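Local coordinates for epimerase domain-containing protein (Bacillus cereus HuA2-4, PDB 6ZLK) that interconverts UDP-glucuronic acid and UDP-galacturonic acid by NAD-dependent epimerisation at C4 of the sugar, at residues E61-N65 and T66-K70; K70-Q73 and D74-V77. One frame throughout, in Å; residues are numbered along the deposited sequence.

Contact 1: E61-N65 and T66-K70; sequences EDILN and TDLSK. With NAD (nicotinamide-adenine-dinucleotide), chain E.
The adenine-binding loop of the Rossmann-type NAD site runs from strand 56-59 into helix 68-72, and here Thr66 closes back on Glu61, Asp62 and Ile63. Thr66 OG1 lies 2.9 Å from Asp62 O and 3.0 Å from Glu61 OE1; with a single proton to give, it can serve one of them at a time. Glu61 reaches across Thr66 at about a right angle on an extended chain, and a water donates to its OE1 while accepting from Asp67 N. Thr66 N bonds to Ile63 O (3.3 Å), meeting it from well above the carbonyl plane. The same loop binds the adenine through N6A and N1A: Asp62 OD1 accepts from NAD N6A at 2.8 Å, and Ile63 N donates almost straight to N1A (3.0 Å, 170°). The Asp62 carboxylate, swung opposite the main-chain nitrogen (chi1 -172°), lies beside the carbonyl carbon, and OD1 also accepts from Leu64 N, from above the carboxylate plane, in an Asx turn that probably steadies it for the adenine amino group. Ile63 divides its branches, CG1 and CD1 lying against the adenine and CG2 against Leu68 CD2 at 4.0 Å. Asp67 N-caps helix 68-72, OD1 accepting a weak bond from Lys70 N.

Contact 2: K70-Q73 and D74-V77; sequences KLLQ and DIDV
Ile75 turns its side chain back toward the end of helix 68-72, and Leu72 meets it obliquely, Leu72 CD2 standing 4.2 Å from Ile75 CB. The CG1 branch of Ile75 lies beside its own backbone N (chi1 -60°), which brings CG1 to 3.3 Å from Leu71 O and also close to Leu72 CA. Thus the isoleucine packs on the last part of the helix backbone as much as on a leucine side chain. Leu72 to Ile75 form a type I beta turn, closed by Ile75 N donating to Leu72 O (3.1 Å, 167°) from above the carbonyl plane. In Asp74, CG lies between the backbone N and the carbonyl carbon (chi1 60°), and the acceptors Asp74 OD1 and Leu71 O stand 3.9 Å apart. A water bridges them, donating to Leu71 O at 2.7 Å and to Asp74 OD1 at 2.8 Å, while Asp74 OD2 forms a salt bridge with Lys2 NZ. The chain here leads from helix 68-72 to strand 77-80 of the Rossmann fold, and packing of Leu72 and Ile75 on Leu4 holds the helix end against strand 2-6. Aliphatic groups thus pack on strand 2-6 and, through Leu72 on Ala112 and Cys113, on helix 96-113, while a water supplies the protons that two acceptors, Leu71 O and Asp74 OD1, could not give each other.

Contacts 1 and 2 lie at the two ends of helix 68-72, share Lys70, and have centres about 12 Å apart. They also touch directly, Thr66 CG2 packing on Leu71 CD2 at 4.1 Å. Each is partly buried: Ile63 and Leu68 form the inner side of contact 1, Leu72 and Ile75 that of contact 2, with Glu61, Asn65, Gln73 and Asp74 at the surface. Both reach helix 96-113, but contact 1 meets strand 27-31 and contact 2 strand 2-6. Contact 1 is chiefly polar, and two of its bonds, from Asp62 and Ile63, go to the adenine; contact 2 has no bond to NAD and carries the chain from the helix to strand 77-80 in a turn, with a water bridge and aliphatic packing inside the contact.

Contact 1: E61-N65 and T66-K70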
loop_
_atom_site.group_PDB
_atom_site.type_symbol
_atom_site.label_atom_id
_atom_site.label_comp_id
_atom_site.label_asym_id
_atom_site.label_seq_id
_atom_site.Cartn_x
_atom_site.Cartn_y
_atom_site.Cartn_z
ATOM N N GLU A 61 1.063 15.389 20.366
ATOM C CA GLU A 61 1.215 16.059 19.059
ATOM C C GLU A 61 1.023 15.000 17.993
ATOM O O GLU A 61 1.351 13.812 18.247
ATOM C CB GLU A 61 2.625 16.651 18.855
ATOM C CG GLU A 61 2.971 17.940 19.625
ATOM C CD GLU A 61 4.427 18.455 19.593
ATOM O OE1 GLU A 61 5.199 18.189 18.598
ATOM O OE2 GLU A 61 4.827 19.132 20.601
ATOM N N ASP A 62 0.530 15.421 16.851
ATOM C CA ASP A 62 0.500 14.574 15.628
ATOM C C ASP A 62 1.926 14.330 15.195
ATOM O O ASP A 62 2.667 15.271 15.133
ATOM C CB ASP A 62 -0.242 15.325 14.525
ATOM C CG ASP A 62 -0.550 14.568 13.262
ATOM O OD1 ASP A 62 0.128 13.565 12.980
ATOM O OD2 ASP A 62 -1.515 15.013 12.566
ATOM N N ILE A 63 2.309 13.094 14.890
ATOM C CA ILE A 63 3.654 12.877 14.341
ATOM C C ILE A 63 3.904 13.767 13.116
ATOM O O ILE A 63 5.043 14.159 12.900
ATOM C CB ILE A 63 3.768 11.388 14.018
ATOM C CG1 ILE A 63 3.779 10.607 15.335
ATOM C CG2 ILE A 63 5.011 11.148 13.164
ATOM C CD1 ILE A 63 3.319 9.191 15.214
ATOM N N LEU A 64 2.911 14.037 12.297
ATOM C CA LEU A 64 3.147 14.818 11.060
ATOM C C LEU A 64 3.418 16.296 11.396
ATOM O O LEU A 64 4.065 16.981 10.560
ATOM C CB LEU A 64 1.879 14.695 10.215
ATOM C CG LEU A 64 1.568 13.298 9.693
ATOM C CD1 LEU A 64 0.308 13.341 8.851
ATOM C CD2 LEU A 64 2.739 12.715 8.907
ATOM N N ASN A 65 2.985 16.762 12.554
ATOM C CA ASN A 65 3.211 18.153 13.034
ATOM C C ASN A 65 4.468 18.252 13.893
ATOM O O ASN A 65 4.770 19.342 14.359
ATOM C CB ASN A 65 2.039 18.681 13.836
ATOM C CG ASN A 65 0.762 18.840 13.036
ATOM O OD1 ASN A 65 0.746 18.799 11.788
ATOM N ND2 ASN A 65 -0.349 19.012 13.746
ATOM N N THR A 66 5.158 17.158 14.159
ATOM C CA THR A 66 6.271 17.114 15.133
ATOM C C THR A 66 7.584 17.278 14.377
ATOM O O THR A 66 7.714 16.691 13.318
ATOM C CB THR A 66 6.281 15.785 15.910
ATOM O OG1 THR A 66 5.065 15.863 16.646
ATOM C CG2 THR A 66 7.460 15.599 16.829
ATOM N N ASP A 67 8.547 17.930 15.021
ATOM C CA ASP A 67 9.963 17.963 14.587
ATOM C C ASP A 67 10.599 16.606 14.880
ATOM O O ASP A 67 11.053 16.393 16.004
ATOM C CB ASP A 67 10.757 19.024 15.341
ATOM C CG ASP A 67 12.171 19.168 14.803
ATOM O OD1 ASP A 67 12.630 18.288 13.988
ATOM O OD2 ASP A 67 12.790 20.183 15.171
ATOM N N LEU A 68 10.628 15.721 13.901
ATOM C CA LEU A 68 11.045 14.327 14.153
ATOM C C LEU A 68 12.554 14.258 14.362
ATOM O O LEU A 68 12.986 13.350 15.067
ATOM C CB LEU A 68 10.572 13.433 13.013
ATOM C CG LEU A 68 9.047 13.304 12.904
ATOM C CD1 LEU A 68 8.669 12.370 11.763
ATOM C CD2 LEU A 68 8.456 12.796 14.197
ATOM N N SER A 69 13.313 15.203 13.812
ATOM C CA SER A 69 14.772 15.289 14.080
ATOM C C SER A 69 14.998 15.475 15.582
ATOM O O SER A 69 15.770 14.689 16.168
ATOM C CB SER A 69 15.427 16.388 13.277
ATOM O OG SER A 69 16.738 16.603 13.783
ATOM N N LYS A 70 14.355 16.458 16.197
ATOM C CA LYS A 70 14.383 16.681 17.666
ATOM C C LYS A 70 13.900 15.435 18.414
ATOM O O LYS A 70 14.546 15.047 19.408
HETATM P PA NAD E . -5.546 2.691 19.242
HETATM O O1A NAD E . -6.411 3.449 18.311
HETATM O O2A NAD E . -6.029 2.387 20.629
HETATM O O5B NAD E . -4.087 3.270 19.347
HETATM C C5B NAD E . -3.407 3.950 18.272
HETATM C C4B NAD E . -3.026 5.340 18.722
HETATM O O4B NAD E . -2.346 5.993 17.627
HETATM C C3B NAD E . -4.194 6.229 19.112
HETATM O O3B NAD E . -4.255 6.505 20.506
HETATM C C2B NAD E . -4.040 7.445 18.191
HETATM O O2B NAD E . -4.350 8.696 18.777
HETATM C C1B NAD E . -2.557 7.379 17.811
HETATM N N9A NAD E . -2.235 8.010 16.543
HETATM C C8A NAD E . -2.794 7.763 15.316
HETATM N N7A NAD E . -2.294 8.496 14.357
HETATM C C5A NAD E . -1.402 9.335 15.021
HETATM C C6A NAD E . -0.573 10.382 14.594
HETATM N N6A NAD E . -0.545 10.863 13.330
HETATM N N1A NAD E . 0.234 10.967 15.511
HETATM C C2A NAD E . 0.192 10.527 16.789
HETATM N N3A NAD E . -0.594 9.583 17.325
HETATM C C4A NAD E . -1.344 9.015 16.384
HETATM O O3 NAD E . -5.305 1.301 18.476
HETATM P PN NAD E . -4.672 -0.096 19.045
HETATM O O1N NAD E . -5.760 -1.064 19.079
HETATM O O2N NAD E . -3.870 0.214 20.212
HETATM O O5D NAD E . -3.695 -0.453 17.858
HETATM C C5D NAD E . -2.356 -0.149 17.995
HETATM C C4D NAD E . -1.647 -0.681 16.783
HETATM O O4D NAD E . -1.793 -2.110 16.711
HETATM C C3D NAD E . -2.144 -0.120 15.442
HETATM O O3D NAD E . -1.024 0.096 14.566
HETATM C C2D NAD E . -2.987 -1.252 14.860
HETATM O O2D NAD E . -3.107 -1.149 13.438
HETATM C C1D NAD E . -2.222 -2.442 15.432
HETATM N N1N NAD E . -3.039 -3.629 15.629
HETATM C C2N NAD E . -4.000 -3.666 16.596
HETATM C C3N NAD E . -4.745 -4.782 16.753
HETATM C C7N NAD E . -5.856 -4.841 17.743
HETATM O O7N NAD E . -6.449 -5.903 17.813
HETATM N N7N NAD E . -6.093 -3.782 18.529
HETATM C C4N NAD E . -4.447 -5.930 15.997
HETATM C C5N NAD E . -3.570 -5.826 14.921
HETATM C C6N NAD E . -2.840 -4.686 14.790
HETATM O O HOH W 1 7.756 19.335 17.555
#

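Contact 2: K70-Q73 and D74-V77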
loop_
_atom_site.group_PDB
_atom_site.type_symbol
_atom_site.label_atom_id
_atom_site.label_comp_id
_atom_site.label_asym_id
_atom_site.label_seq_id
_atom_site.Cartn_x
_atom_site.Cartn_y
_atom_site.Cartn_z
ATOM N N LYS A 70 14.355 16.458 16.197
ATOM C CA LYS A 70 14.383 16.681 17.666
ATOM C C LYS A 70 13.900 15.435 18.414
ATOM O O LYS A 70 14.546 15.047 19.408
ATOM N N LEU A 71 12.778 14.845 18.005
ATOM C CA LEU A 71 12.157 13.726 18.745
ATOM C C LEU A 71 13.127 12.543 18.772
ATOM O O LEU A 71 13.194 11.859 19.818
ATOM C CB LEU A 71 10.853 13.341 18.055
ATOM C CG LEU A 71 10.017 12.294 18.775
ATOM C CD1 LEU A 71 9.622 12.803 20.150
ATOM C CD2 LEU A 71 8.806 11.943 17.951
ATOM N N LEU A 72 13.818 12.277 17.672
ATOM C CA LEU A 72 14.509 10.976 17.529
ATOM C C LEU A 72 15.988 11.068 17.929
ATOM O O LEU A 72 16.655 10.041 17.909
ATOM C CB LEU A 72 14.354 10.520 16.073
ATOM C CG LEU A 72 12.994 9.916 15.714
ATOM C CD1 LEU A 72 12.836 9.838 14.212
ATOM C CD2 LEU A 72 12.867 8.530 16.342
ATOM N N GLN A 73 16.512 12.255 18.218
ATOM C CA GLN A 73 17.988 12.458 18.342
ATOM C C GLN A 73 18.596 11.519 19.407
ATOM O O GLN A 73 19.748 11.071 19.191
ATOM C CB GLN A 73 18.303 13.934 18.621
ATOM C CG GLN A 73 17.806 14.436 19.974
ATOM C CD GLN A 73 17.676 15.945 20.048
ATOM O OE1 GLN A 73 18.338 16.689 19.324
ATOM N NE2 GLN A 73 16.813 16.417 20.935
ATOM N N ASP A 74 17.905 11.246 20.520
ATOM C CA ASP A 74 18.446 10.402 21.612
ATOM C C ASP A 74 17.707 9.044 21.713
ATOM O O ASP A 74 17.844 8.354 22.742
ATOM C CB ASP A 74 18.440 11.201 22.917
ATOM C CG ASP A 74 17.035 11.652 23.295
ATOM O OD1 ASP A 74 16.100 11.442 22.442
ATOM O OD2 ASP A 74 16.866 12.214 24.431
ATOM N N ILE A 75 16.982 8.626 20.672
ATOM C CA ILE A 75 16.168 7.384 20.698
ATOM C C ILE A 75 16.994 6.189 20.226
ATOM O O ILE A 75 17.680 6.316 19.173
ATOM C CB ILE A 75 14.919 7.555 19.834
ATOM C CG1 ILE A 75 14.074 8.702 20.368
ATOM C CG2 ILE A 75 14.185 6.239 19.717
ATOM C CD1 ILE A 75 13.560 8.469 21.758
ATOM N N ASP A 76 16.964 5.108 20.973
ATOM C CA ASP A 76 17.604 3.814 20.607
ATOM C C ASP A 76 16.652 2.911 19.825
ATOM O O ASP A 76 17.082 2.112 19.037
ATOM C CB ASP A 76 18.087 3.101 21.870
ATOM C CG ASP A 76 19.129 3.938 22.582
ATOM O OD1 ASP A 76 20.127 4.259 21.945
ATOM O OD2 ASP A 76 18.893 4.349 23.714
ATOM N N VAL A 77 15.381 2.876 20.188
ATOM C CA VAL A 77 14.383 1.912 19.700
ATOM C C VAL A 77 13.100 2.691 19.450
ATOM O O VAL A 77 12.681 3.507 20.312
ATOM C CB VAL A 77 14.131 0.770 20.698
ATOM C CG1 VAL A 77 13.001 -0.121 20.253
ATOM C CG2 VAL A 77 15.417 -0.024 20.904
HETATM O O HOH W 2 13.412 12.061 22.462
HETATM O O HOH W 3 19.204 8.183 18.137
#